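Local coordinates for probable amidase (Thermus thermophilus, PDB 2DC0), which is a probable amidase of the amidase family, an alpha/beta protein with a long mixed beta sheet packed among helices, at residues A[13-16]-A[17-21]; A[63-66]-A[67-70]; A[174-178]-A[179-183]; A[373-377]-A[378-382]. All coordinates share one frame; numbering follows the deposited sequence.

Contact 1. Residues A[13-16]-A[17-21]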
ATOM      1  N   GLY A  13     -25.189  19.975  33.591  1.00 35.84           N
ATOM      2  CA  GLY A  13     -24.950  20.091  35.017  1.00 34.71           C
ATOM      3  C   GLY A  13     -25.497  18.961  35.867  1.00 34.38           C
ATOM      4  O   GLY A  13     -25.801  19.166  37.040  1.00 34.11           O
ATOM      5  N   ARG A  14     -25.623  17.767  35.295  1.00 34.19           N
ATOM      6  CA  ARG A  14     -26.136  16.631  36.054  1.00 33.57           C
ATOM      7  C   ARG A  14     -24.998  15.839  36.699  1.00 31.92           C
ATOM      8  O   ARG A  14     -25.235  14.907  37.465  1.00 29.85           O
ATOM      9  CB  ARG A  14     -26.964  15.709  35.154  1.00 35.76           C
ATOM     10  CG  ARG A  14     -28.198  16.371  34.547  1.00 40.72           C
ATOM     11  CD  ARG A  14     -28.911  15.427  33.591  1.00 45.54           C
ATOM     12  NE  ARG A  14     -30.046  16.058  32.919  1.00 49.41           N
ATOM     13  CZ  ARG A  14     -31.158  16.454  33.534  1.00 51.12           C
ATOM     14  NH1 ARG A  14     -31.293  16.289  34.844  1.00 52.14           N
ATOM     15  NH2 ARG A  14     -32.139  17.013  32.835  1.00 52.62           N
ATOM     16  N   THR A  15     -23.763  16.211  36.382  1.00 29.84           N
ATOM     17  CA  THR A  15     -22.595  15.542  36.952  1.00 27.94           C
ATOM     18  C   THR A  15     -21.383  16.458  36.816  1.00 25.64           C
ATOM     19  O   THR A  15     -21.475  17.517  36.198  1.00 25.40           O
ATOM     20  CB  THR A  15     -22.304  14.192  36.238  1.00 27.58           C
ATOM     21  OG1 THR A  15     -21.403  13.413  37.036  1.00 27.84           O
ATOM     22  CG2 THR A  15     -21.662  14.434  34.873  1.00 27.11           C
ATOM     23  N   THR A  16     -20.258  16.047  37.394  1.00 24.12           N
ATOM     24  CA  THR A  16     -19.019  16.819  37.329  1.00 23.62           C
ATOM     25  C   THR A  16     -17.831  15.899  37.060  1.00 23.00           C
ATOM     26  O   THR A  16     -17.924  14.685  37.235  1.00 22.03           O
ATOM     27  CB  THR A  16     -18.732  17.554  38.658  1.00 24.22           C
ATOM     28  OG1 THR A  16     -18.524  16.590  39.699  1.00 24.37           O
ATOM     29  CG2 THR A  16     -19.898  18.463  39.037  1.00 25.08           C
ATOM     30  N   PRO A  17     -16.694  16.471  36.634  1.00 22.25           N
ATOM     31  CA  PRO A  17     -15.491  15.686  36.353  1.00 22.04           C
ATOM     32  C   PRO A  17     -15.085  14.890  37.583  1.00 22.33           C
ATOM     33  O   PRO A  17     -14.655  13.743  37.485  1.00 23.24           O
ATOM     34  CB  PRO A  17     -14.463  16.753  35.996  1.00 19.86           C
ATOM     35  CG  PRO A  17     -15.304  17.799  35.329  1.00 20.74           C
ATOM     36  CD  PRO A  17     -16.488  17.884  36.269  1.00 22.55           C
ATOM     37  N   LEU A  18     -15.227  15.513  38.747  1.00 22.48           N
ATOM     38  CA  LEU A  18     -14.885  14.866  40.004  1.00 21.60           C
ATOM     39  C   LEU A  18     -15.752  13.628  40.222  1.00 21.29           C
ATOM     40  O   LEU A  18     -15.253  12.577  40.629  1.00 19.99           O
ATOM     41  CB  LEU A  18     -15.071  15.850  41.162  1.00 22.91           C
ATOM     42  CG  LEU A  18     -14.706  15.313  42.545  1.00 24.75           C
ATOM     43  CD1 LEU A  18     -13.232  14.941  42.584  1.00 26.38           C
ATOM     44  CD2 LEU A  18     -15.021  16.362  43.597  1.00 26.48           C
ATOM     45  N   ALA A  19     -17.048  13.746  39.939  1.00 19.65           N
ATOM     46  CA  ALA A  19     -17.972  12.623  40.106  1.00 21.35           C
ATOM     47  C   ALA A  19     -17.679  11.512  39.100  1.00 20.17           C
ATOM     48  O   ALA A  19     -17.758  10.328  39.430  1.00 20.03           O
ATOM     49  CB  ALA A  19     -19.424  13.102  39.947  1.00 21.24           C
ATOM     50  N   LEU A  20     -17.362  11.893  37.865  1.00 18.93           N
ATOM     51  CA  LEU A  20     -17.050  10.901  36.843  1.00 19.61           C
ATOM     52  C   LEU A  20     -15.797  10.128  37.254  1.00 18.12           C
ATOM     53  O   LEU A  20     -15.718   8.916  37.053  1.00 17.53           O
ATOM     54  CB  LEU A  20     -16.840  11.574  35.481  1.00 18.69           C
ATOM     55  CG  LEU A  20     -18.110  12.153  34.838  1.00 19.53           C
ATOM     56  CD1 LEU A  20     -17.770  12.909  33.555  1.00 17.00           C
ATOM     57  CD2 LEU A  20     -19.079  11.017  34.547  1.00 18.66           C
ATOM     58  N   LEU A  21     -14.828  10.824  37.847  1.00 17.52           N
ATOM     59  CA  LEU A  21     -13.599  10.173  38.286  1.00 18.78           C
ATOM     60  C   LEU A  21     -13.888   9.206  39.431  1.00 20.36           C
ATOM     61  O   LEU A  21     -13.452   8.052  39.402  1.00 20.25           O
ATOM     62  CB  LEU A  21     -12.551  11.201  38.736  1.00 19.09           C
ATOM     63  CG  LEU A  21     -11.219  10.598  39.237  1.00 18.88           C
ATOM     64  CD1 LEU A  21     -10.560   9.799  38.123  1.00 17.44           C
ATOM     65  CD2 LEU A  21     -10.284  11.703  39.715  1.00 19.21           C
TER

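Contact 2. Residues A[63-66]-A[67-70]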
ATOM      1  N   GLY A  63     -11.698  21.798  26.119  1.00 27.80           N
ATOM      2  CA  GLY A  63     -11.946  21.195  24.823  1.00 27.06           C
ATOM      3  C   GLY A  63     -13.126  20.240  24.852  1.00 25.64           C
ATOM      4  O   GLY A  63     -13.863  20.203  25.833  1.00 26.56           O
ATOM      5  N   PRO A  64     -13.326  19.447  23.789  1.00 24.25           N
ATOM      6  CA  PRO A  64     -14.437  18.492  23.708  1.00 22.61           C
ATOM      7  C   PRO A  64     -14.401  17.335  24.700  1.00 21.06           C
ATOM      8  O   PRO A  64     -15.426  16.709  24.955  1.00 23.16           O
ATOM      9  CB  PRO A  64     -14.380  18.021  22.255  1.00 24.33           C
ATOM     10  CG  PRO A  64     -12.910  18.097  21.943  1.00 25.53           C
ATOM     11  CD  PRO A  64     -12.523  19.426  22.552  1.00 23.86           C
ATOM     12  N   LEU A  65     -13.232  17.056  25.265  1.00 20.49           N
ATOM     13  CA  LEU A  65     -13.095  15.964  26.225  1.00 19.57           C
ATOM     14  C   LEU A  65     -12.953  16.469  27.659  1.00 20.23           C
ATOM     15  O   LEU A  65     -12.651  15.695  28.565  1.00 19.86           O
ATOM     16  CB  LEU A  65     -11.874  15.110  25.873  1.00 17.51           C
ATOM     17  CG  LEU A  65     -11.911  14.435  24.496  1.00 19.10           C
ATOM     18  CD1 LEU A  65     -10.657  13.595  24.295  1.00 17.33           C
ATOM     19  CD2 LEU A  65     -13.160  13.565  24.396  1.00 18.37           C
ATOM     20  N   HIS A  66     -13.178  17.764  27.862  1.00 20.37           N
ATOM     21  CA  HIS A  66     -13.041  18.372  29.186  1.00 20.51           C
ATOM     22  C   HIS A  66     -13.696  17.603  30.340  1.00 20.00           C
ATOM     23  O   HIS A  66     -14.909  17.427  30.376  1.00 19.56           O
ATOM     24  CB  HIS A  66     -13.586  19.805  29.158  1.00 21.86           C
ATOM     25  CG  HIS A  66     -13.318  20.580  30.412  1.00 23.42           C
ATOM     26  ND1 HIS A  66     -13.891  20.258  31.625  1.00 23.71           N
ATOM     27  CD2 HIS A  66     -12.530  21.657  30.644  1.00 21.73           C
ATOM     28  CE1 HIS A  66     -13.467  21.101  32.548  1.00 21.81           C
ATOM     29  NE2 HIS A  66     -12.639  21.960  31.980  1.00 24.61           N
ATOM     30  N   GLY A  67     -12.870  17.149  31.277  1.00 19.82           N
ATOM     31  CA  GLY A  67     -13.374  16.439  32.437  1.00 21.50           C
ATOM     32  C   GLY A  67     -13.724  14.970  32.282  1.00 21.84           C
ATOM     33  O   GLY A  67     -14.170  14.344  33.243  1.00 21.40           O
ATOM     34  N   LEU A  68     -13.532  14.411  31.090  1.00 20.31           N
ATOM     35  CA  LEU A  68     -13.850  13.000  30.859  1.00 20.04           C
ATOM     36  C   LEU A  68     -12.661  12.097  31.192  1.00 18.29           C
ATOM     37  O   LEU A  68     -11.567  12.272  30.653  1.00 17.50           O
ATOM     38  CB  LEU A  68     -14.280  12.788  29.402  1.00 19.20           C
ATOM     39  CG  LEU A  68     -15.483  13.627  28.949  1.00 18.66           C
ATOM     40  CD1 LEU A  68     -15.764  13.401  27.474  1.00 17.11           C
ATOM     41  CD2 LEU A  68     -16.693  13.268  29.791  1.00 17.26           C
ATOM     42  N   PRO A  69     -12.866  11.115  32.088  1.00 19.32           N
ATOM     43  CA  PRO A  69     -11.824  10.174  32.508  1.00 18.18           C
ATOM     44  C   PRO A  69     -11.537   9.111  31.452  1.00 18.90           C
ATOM     45  O   PRO A  69     -12.445   8.397  31.020  1.00 18.50           O
ATOM     46  CB  PRO A  69     -12.399   9.587  33.792  1.00 18.71           C
ATOM     47  CG  PRO A  69     -13.856   9.501  33.469  1.00 21.28           C
ATOM     48  CD  PRO A  69     -14.138  10.829  32.782  1.00 20.43           C
ATOM     49  N   LEU A  70     -10.274   9.027  31.039  1.00 16.09           N
ATOM     50  CA  LEU A  70      -9.824   8.058  30.037  1.00 17.78           C
ATOM     51  C   LEU A  70      -8.536   7.403  30.514  1.00 16.43           C
ATOM     52  O   LEU A  70      -7.832   7.963  31.351  1.00 17.62           O
ATOM     53  CB  LEU A  70      -9.530   8.742  28.693  1.00 18.19           C
ATOM     54  CG  LEU A  70     -10.662   9.142  27.739  1.00 20.17           C
ATOM     55  CD1 LEU A  70     -11.603  10.114  28.417  1.00 22.35           C
ATOM     56  CD2 LEU A  70     -10.057   9.778  26.489  1.00 20.92           C
TER

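Contact 3. Residues A[174-178]-A[179-183]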
ATOM      1  N   ILE A 174      -8.740  -7.430  18.515  1.00 14.88           N
ATOM      2  CA  ILE A 174      -8.820  -8.692  19.249  1.00 15.39           C
ATOM      3  C   ILE A 174      -9.318  -8.509  20.688  1.00 14.85           C
ATOM      4  O   ILE A 174     -10.271  -9.159  21.104  1.00 15.95           O
ATOM      5  CB  ILE A 174      -7.451  -9.425  19.230  1.00 16.57           C
ATOM      6  CG1 ILE A 174      -7.141  -9.847  17.783  1.00 16.92           C
ATOM      7  CG2 ILE A 174      -7.486 -10.656  20.143  1.00 16.83           C
ATOM      8  CD1 ILE A 174      -5.706 -10.215  17.536  1.00 23.38           C
ATOM      9  N   PRO A 175      -8.679  -7.622  21.469  1.00 14.69           N
ATOM     10  CA  PRO A 175      -9.167  -7.448  22.842  1.00 14.78           C
ATOM     11  C   PRO A 175     -10.579  -6.858  22.882  1.00 13.87           C
ATOM     12  O   PRO A 175     -11.363  -7.166  23.785  1.00 14.61           O
ATOM     13  CB  PRO A 175      -8.109  -6.546  23.489  1.00 14.66           C
ATOM     14  CG  PRO A 175      -7.528  -5.793  22.335  1.00 16.78           C
ATOM     15  CD  PRO A 175      -7.457  -6.834  21.233  1.00 13.75           C
ATOM     16  N   ALA A 176     -10.915  -6.025  21.900  1.00 13.07           N
ATOM     17  CA  ALA A 176     -12.258  -5.447  21.847  1.00 14.20           C
ATOM     18  C   ALA A 176     -13.251  -6.589  21.676  1.00 14.01           C
ATOM     19  O   ALA A 176     -14.258  -6.653  22.375  1.00 14.53           O
ATOM     20  CB  ALA A 176     -12.374  -4.466  20.672  1.00 12.05           C
ATOM     21  N   GLY A 177     -12.957  -7.493  20.743  1.00 14.51           N
ATOM     22  CA  GLY A 177     -13.841  -8.621  20.505  1.00 14.59           C
ATOM     23  C   GLY A 177     -13.996  -9.487  21.744  1.00 14.88           C
ATOM     24  O   GLY A 177     -15.110  -9.789  22.164  1.00 13.33           O
ATOM     25  N   PHE A 178     -12.862  -9.877  22.323  1.00 14.78           N
ATOM     26  CA  PHE A 178     -12.806 -10.712  23.516  1.00 14.63           C
ATOM     27  C   PHE A 178     -13.603 -10.181  24.702  1.00 15.36           C
ATOM     28  O   PHE A 178     -14.228 -10.949  25.445  1.00 14.22           O
ATOM     29  CB  PHE A 178     -11.350 -10.872  23.969  1.00 14.65           C
ATOM     30  CG  PHE A 178     -10.585 -11.955  23.252  1.00 15.39           C
ATOM     31  CD1 PHE A 178     -10.838 -12.259  21.920  1.00 15.38           C
ATOM     32  CD2 PHE A 178      -9.575 -12.645  23.917  1.00 16.96           C
ATOM     33  CE1 PHE A 178     -10.096 -13.238  21.255  1.00 14.80           C
ATOM     34  CE2 PHE A 178      -8.825 -13.623  23.267  1.00 16.41           C
ATOM     35  CZ  PHE A 178      -9.088 -13.918  21.931  1.00 16.97           C
ATOM     36  N   ASN A 179     -13.562  -8.865  24.890  1.00 13.94           N
ATOM     37  CA  ASN A 179     -14.225  -8.230  26.023  1.00 14.78           C
ATOM     38  C   ASN A 179     -15.558  -7.541  25.728  1.00 14.49           C
ATOM     39  O   ASN A 179     -16.181  -6.981  26.631  1.00 15.81           O
ATOM     40  CB  ASN A 179     -13.240  -7.251  26.677  1.00 13.44           C
ATOM     41  CG  ASN A 179     -12.017  -7.960  27.257  1.00 13.70           C
ATOM     42  OD1 ASN A 179     -12.105  -8.626  28.290  1.00 13.43           O
ATOM     43  ND2 ASN A 179     -10.882  -7.838  26.581  1.00 11.72           N
ATOM     44  N   GLY A 180     -16.002  -7.589  24.476  1.00 13.58           N
ATOM     45  CA  GLY A 180     -17.286  -6.995  24.136  1.00 14.74           C
ATOM     46  C   GLY A 180     -17.360  -5.477  24.042  1.00 17.74           C
ATOM     47  O   GLY A 180     -18.388  -4.876  24.376  1.00 17.55           O
ATOM     48  N   VAL A 181     -16.284  -4.838  23.602  1.00 15.54           N
ATOM     49  CA  VAL A 181     -16.315  -3.393  23.447  1.00 15.07           C
ATOM     50  C   VAL A 181     -16.014  -3.043  21.991  1.00 15.61           C
ATOM     51  O   VAL A 181     -15.830  -3.930  21.150  1.00 15.41           O
ATOM     52  CB  VAL A 181     -15.316  -2.682  24.399  1.00 13.33           C
ATOM     53  CG1 VAL A 181     -15.739  -2.903  25.851  1.00 12.57           C
ATOM     54  CG2 VAL A 181     -13.902  -3.196  24.182  1.00 14.32           C
ATOM     55  N   VAL A 182     -15.992  -1.751  21.694  1.00 14.99           N
ATOM     56  CA  VAL A 182     -15.729  -1.276  20.343  1.00 15.24           C
ATOM     57  C   VAL A 182     -14.258  -0.918  20.208  1.00 14.65           C
ATOM     58  O   VAL A 182     -13.682  -0.287  21.091  1.00 14.98           O
ATOM     59  CB  VAL A 182     -16.584  -0.025  20.021  1.00 16.30           C
ATOM     60  CG1 VAL A 182     -16.176   0.569  18.677  1.00 16.87           C
ATOM     61  CG2 VAL A 182     -18.062  -0.401  19.998  1.00 16.01           C
ATOM     62  N   GLY A 183     -13.647  -1.325  19.102  1.00 14.12           N
ATOM     63  CA  GLY A 183     -12.249  -1.010  18.891  1.00 11.73           C
ATOM     64  C   GLY A 183     -12.076  -0.531  17.468  1.00 14.62           C
ATOM     65  O   GLY A 183     -12.493  -1.213  16.536  1.00 15.86           O
TER

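Contact 4. Residues A[373-377]-A[378-382]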
ATOM      1  N   GLY A 373      -9.979 -28.383  12.411  1.00 28.82           N
ATOM      2  CA  GLY A 373      -9.070 -29.141  13.253  1.00 28.86           C
ATOM      3  C   GLY A 373      -8.296 -28.273  14.230  1.00 28.76           C
ATOM      4  O   GLY A 373      -8.507 -27.062  14.291  1.00 28.94           O
ATOM      5  N   ARG A 374      -7.394 -28.886  14.992  1.00 29.40           N
ATOM      6  CA  ARG A 374      -6.602 -28.147  15.970  1.00 30.10           C
ATOM      7  C   ARG A 374      -5.699 -27.131  15.292  1.00 28.93           C
ATOM      8  O   ARG A 374      -5.279 -27.322  14.154  1.00 29.68           O
ATOM      9  CB  ARG A 374      -5.749 -29.102  16.814  1.00 33.51           C
ATOM     10  CG  ARG A 374      -6.531 -30.238  17.451  1.00 39.66           C
ATOM     11  CD  ARG A 374      -5.846 -30.752  18.712  1.00 43.59           C
ATOM     12  NE  ARG A 374      -5.892 -29.766  19.788  1.00 46.47           N
ATOM     13  CZ  ARG A 374      -7.014 -29.314  20.344  1.00 47.54           C
ATOM     14  NH1 ARG A 374      -8.193 -29.759  19.926  1.00 48.17           N
ATOM     15  NH2 ARG A 374      -6.958 -28.411  21.314  1.00 47.57           N
ATOM     16  N   LYS A 375      -5.393 -26.051  15.998  1.00 27.12           N
ATOM     17  CA  LYS A 375      -4.538 -25.015  15.441  1.00 25.68           C
ATOM     18  C   LYS A 375      -3.883 -24.247  16.581  1.00 24.74           C
ATOM     19  O   LYS A 375      -4.491 -24.056  17.635  1.00 23.30           O
ATOM     20  CB  LYS A 375      -5.375 -24.054  14.585  1.00 28.06           C
ATOM     21  CG  LYS A 375      -4.596 -23.346  13.486  1.00 32.28           C
ATOM     22  CD  LYS A 375      -4.242 -24.312  12.361  1.00 36.50           C
ATOM     23  CE  LYS A 375      -3.385 -23.637  11.292  1.00 39.92           C
ATOM     24  NZ  LYS A 375      -4.066 -22.448  10.698  1.00 42.56           N
ATOM     25  N   GLY A 376      -2.644 -23.819  16.375  1.00 22.29           N
ATOM     26  CA  GLY A 376      -1.963 -23.060  17.404  1.00 21.97           C
ATOM     27  C   GLY A 376      -2.765 -21.802  17.681  1.00 22.16           C
ATOM     28  O   GLY A 376      -3.379 -21.245  16.770  1.00 21.52           O
ATOM     29  N   HIS A 377      -2.758 -21.358  18.936  1.00 22.84           N
ATOM     30  CA  HIS A 377      -3.491 -20.172  19.375  1.00 21.68           C
ATOM     31  C   HIS A 377      -3.176 -18.911  18.570  1.00 20.64           C
ATOM     32  O   HIS A 377      -4.084 -18.240  18.080  1.00 20.12           O
ATOM     33  CB  HIS A 377      -3.208 -19.917  20.863  1.00 21.81           C
ATOM     34  CG  HIS A 377      -3.946 -18.742  21.439  1.00 20.86           C
ATOM     35  ND1 HIS A 377      -3.651 -17.436  21.105  1.00 19.83           N
ATOM     36  CD2 HIS A 377      -4.952 -18.679  22.344  1.00 19.89           C
ATOM     37  CE1 HIS A 377      -4.443 -16.622  21.780  1.00 21.98           C
ATOM     38  NE2 HIS A 377      -5.242 -17.350  22.539  1.00 19.55           N
ATOM     39  N   ARG A 378      -1.893 -18.591  18.433  1.00 19.98           N
ATOM     40  CA  ARG A 378      -1.492 -17.395  17.702  1.00 21.14           C
ATOM     41  C   ARG A 378      -2.040 -17.337  16.286  1.00 20.48           C
ATOM     42  O   ARG A 378      -2.698 -16.368  15.914  1.00 18.05           O
ATOM     43  CB  ARG A 378       0.036 -17.264  17.660  1.00 21.89           C
ATOM     44  CG  ARG A 378       0.519 -16.042  16.869  1.00 23.04           C
ATOM     45  CD  ARG A 378       1.997 -15.737  17.117  1.00 25.24           C
ATOM     46  NE  ARG A 378       2.412 -14.497  16.468  1.00 22.93           N
ATOM     47  CZ  ARG A 378       2.801 -14.405  15.199  1.00 26.02           C
ATOM     48  NH1 ARG A 378       2.841 -15.482  14.429  1.00 25.14           N
ATOM     49  NH2 ARG A 378       3.140 -13.231  14.689  1.00 24.94           N
ATOM     50  N   GLU A 379      -1.778 -18.375  15.498  1.00 20.65           N
ATOM     51  CA  GLU A 379      -2.241 -18.390  14.119  1.00 21.99           C
ATOM     52  C   GLU A 379      -3.765 -18.377  14.018  1.00 20.43           C
ATOM     53  O   GLU A 379      -4.320 -17.776  13.103  1.00 18.57           O
ATOM     54  CB  GLU A 379      -1.655 -19.596  13.364  1.00 23.91           C
ATOM     55  CG  GLU A 379      -2.051 -19.653  11.886  1.00 29.08           C
ATOM     56  CD  GLU A 379      -1.134 -20.542  11.052  1.00 31.43           C
ATOM     57  OE1 GLU A 379      -0.759 -21.634  11.529  1.00 34.37           O
ATOM     58  OE2 GLU A 379      -0.802 -20.154   9.911  1.00 34.53           O
ATOM     59  N   ALA A 380      -4.448 -19.026  14.955  1.00 20.66           N
ATOM     60  CA  ALA A 380      -5.907 -19.034  14.919  1.00 19.84           C
ATOM     61  C   ALA A 380      -6.495 -17.648  15.222  1.00 19.54           C
ATOM     62  O   ALA A 380      -7.446 -17.216  14.565  1.00 18.84           O
ATOM     63  CB  ALA A 380      -6.455 -20.055  15.914  1.00 19.94           C
ATOM     64  N   PHE A 381      -5.909 -16.950  16.194  1.00 17.91           N
ATOM     65  CA  PHE A 381      -6.398 -15.637  16.629  1.00 21.45           C
ATOM     66  C   PHE A 381      -5.766 -14.379  16.047  1.00 23.63           C
ATOM     67  O   PHE A 381      -6.177 -13.269  16.393  1.00 27.99           O
ATOM     68  CB  PHE A 381      -6.305 -15.529  18.148  1.00 19.87           C
ATOM     69  CG  PHE A 381      -7.334 -16.334  18.877  1.00 20.09           C
ATOM     70  CD1 PHE A 381      -8.638 -15.870  18.999  1.00 18.62           C
ATOM     71  CD2 PHE A 381      -6.994 -17.551  19.461  1.00 20.10           C
ATOM     72  CE1 PHE A 381      -9.595 -16.606  19.696  1.00 19.94           C
ATOM     73  CE2 PHE A 381      -7.938 -18.295  20.159  1.00 20.77           C
ATOM     74  CZ  PHE A 381      -9.243 -17.823  20.279  1.00 20.50           C
ATOM     75  N   ILE A 382      -4.745 -14.478  15.235  1.00 19.72           N
ATOM     76  CA  ILE A 382      -4.153 -13.316  14.586  1.00 20.75           C
ATOM     77  C   ILE A 382      -4.401 -13.292  13.076  1.00 19.72           C
ATOM     78  O   ILE A 382      -4.441 -12.226  12.458  1.00 17.51           O
ATOM     79  CB  ILE A 382      -2.626 -13.252  14.886  1.00 24.20           C
ATOM     80  CG1 ILE A 382      -2.137 -11.810  14.833  1.00 26.33           C
ATOM     81  CG2 ILE A 382      -1.852 -14.108  13.896  1.00 21.07           C
ATOM     82  CD1 ILE A 382      -2.635 -10.958  15.970  1.00 32.94           C
TER

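Contact 1. Residues A[13-16]-A[17-21]
At Thr-16 and Pro-17 an extended backbone turns into the first turn of helix 17-30, which Leu-20 N closes by a 2.9 Å bond to Thr-16 O, the donor lying nearly along the C=O axis. Thr-16 is the N-cap. Its OG1 accepts from Ala-19 N at 3.2 Å, with the N-H pointing at it at 157°; chi1 of 64° sets the hydroxyl between the backbone N and the carbonyl carbon, facing the first turn, while CG2 lies anti to the carbonyl carbon. Threonine suits the cap because its short side chain carries an acceptor close to the main chain. Pro-17 suits the next position: it has no N-H to satisfy, and its ring holds phi at a helical -57°. The join is tight, with Thr-16 CB 3.3 Å from Pro-17 CD. The stretch is the short link between two consecutive helices: Gly-13, with positive phi, ends helix 3-11 in a Schellman motif, and the cap at Thr-16 starts helix 17-30. Across the bend Thr-15 OG1 comes to 3.5 Å from Ala-19 CB, and the Thr-15 side chain crosses that of Leu-20 at about a right angle. Leu-20 sets its CG 3.5 Å from Thr-16 O and, like Thr-15, touches Leu-10 of helix 3-11. Thr-53 of helix 42-57 meets Thr-16 and Pro-17.

Contact 2. Residues A[63-66]-A[67-70]
Leu-65, Gly-67 and Leu-68 carry this tight turn, and one backbone bond closes it: Leu-68 N donates to Leu-65 O over 3.0 Å at a nearly straight 165°, from a position tilted 30° out of the carbonyl plane. Between them the chain makes a type II beta turn, with His-66 and Gly-67 at its two corners. Gly-67 takes positive phi (80°), and in its conformation a side chain would be jammed against the carbonyl oxygen of His-66, so glycine is the natural residue here. Leu-68 folds back over the residue that accepts its N-H. With CG anti to its carbonyl carbon, it lays CG 3.5 Å from Leu-65 O, and its CD1 reaches 3.9 Å from Leu-65 CA. The two leucine side chains cross at about a right angle and meet through their end methyls, Leu-65 CD2 lying 4.0 Å from Leu-68 CD1. Leu-65 CD1 also comes, more loosely, to 4.4 Å from Leu-70 CD2. Branched apolar chains fit because the surroundings are apolar as well: Leu-65 packs on Phe-218 and Leu-219 of helix 213-224, Leu-68 on Leu-3, Ala-6 and Leu-10 of helix 3-11. The His-66 side chain packs on Leu-52, Glu-55 and Leu-56 of helix 42-57. A type I turn from Gly-63 to His-66 precedes and overlaps the type II turn, and this consecutive pair of beta turns delivers the chain into strand 69-73 of the mixed sheet.

Contact 3. Residues A[174-178]-A[179-183]
Asn-179 folds its amide back over the carbonyl of Pro-175, one turn earlier in helix 173-179, and grips that oxygen twice. Asn-179 ND2 donates to Pro-175 O at 2.9 Å and Asn-179 N to the same oxygen at 3.0 Å, the two donors arriving from opposite faces of the carbonyl plane. A chi1 of -64°, with CG anti to its own carbonyl carbon, swings the amide back along the helix to make this possible. The helix ends in a Schellman motif: Gly-180 takes positive phi, which glycine adopts easily, Val-181 N bonds Ala-176 O at 3.0 Å, and Gly-180 N makes a weak bond to Gly-177 O. Asparagine suits the last helical position here since both ends of its amide are used: ND2 also reaches Ala-144 O, and OD1 accepts from Ala-137 N. With Pro-175 O, Ala-144 O and Ala-137 N all bonded, the amide's rotation is probably fixed. After the turn the chain runs back past the helix into strand 182-185 of the mixed sheet. Val-181 leans over Ala-176, its CG2 3.6 Å from Ala-176 CA; the beta-branch puts CG2 close to the main chain, where it can meet Ala-176. Close packing continues at the strand, where the small residues Ala-176 and Gly-183 let helix and backbone approach: the methyl CB of Ala-176 lies 3.7 Å from Gly-183 N and 3.5 Å from Val-181 O.

Contact 4. Residues A[373-377]-A[378-382]
Arg-378 follows His-377 at the start of a short helix that grows directly out of strand 373-376, the second strand of a beta hairpin with 367-370; Gly-376 is the N-cap, and the short strand and helix axes stand at 90°. The extended chain of Arg-378 packs on helix 281-296, where NH1 hydrogen-bonds Thr-286 OG1. Glu-379 next reaches back across the strand-to-helix corner to Lys-375. Its OE1 lies 3.5 Å from Lys-375 NZ, a salt bridge, and 3.3 Å from Lys-375 CE; the lysine chain, bent at chi2 and chi4, brings its end round to the carboxylate. Since Arg-248 is also close to this lysine, the carboxylate probably eases the crowding of positive charge. Ala-380 makes the first helical bond, its N 3.1 Å from Gly-376 O, and its small methyl fits closely: CB lies 3.4 Å from that oxygen and touches Val-368 of the partner strand. Phe-381 N then bonds His-377 O at 2.9 Å, one turn on. The two rings meet obliquely, planes at 36° and centroids 4.5 Å apart, with Phe-381 CD2 over the centre of one histidine face. His-377 has CG anti to its backbone N (chi1 -178°), which brings one face of its ring against Phe-381 CD2, and its NE2 bonds Gln-143 OE1; a flat ring with a polar end serves both neighbours. At the phenyl edge, His-377 O sits near the ring plane, 3.3 Å from Phe-381 CD2.

How the contacts relate
Along the chain the four contacts follow in series, but in space they form two touching pairs. Contacts 1 and 2, with centres 11 Å apart, meet where Leu-20 CD1 lies 3.9 Å from Leu-68 CD2, so the start of helix 17-30 packs on the turn leading into strand 69-73. Contacts 3 and 4 lie 18 Å apart between centres and join through rings, Phe-178 CZ being 3.5 Å from Phe-381 CE1, and through Ile-174 on Ile-382. Contacts 2 and 3 do not touch, their nearest atoms being about 12 Å apart, yet both feed strands of the same mixed sheet. Contacts 1 and 4 lie on opposite sides of the chain's centre, while the centre of contact 3 is about 7 Å from it.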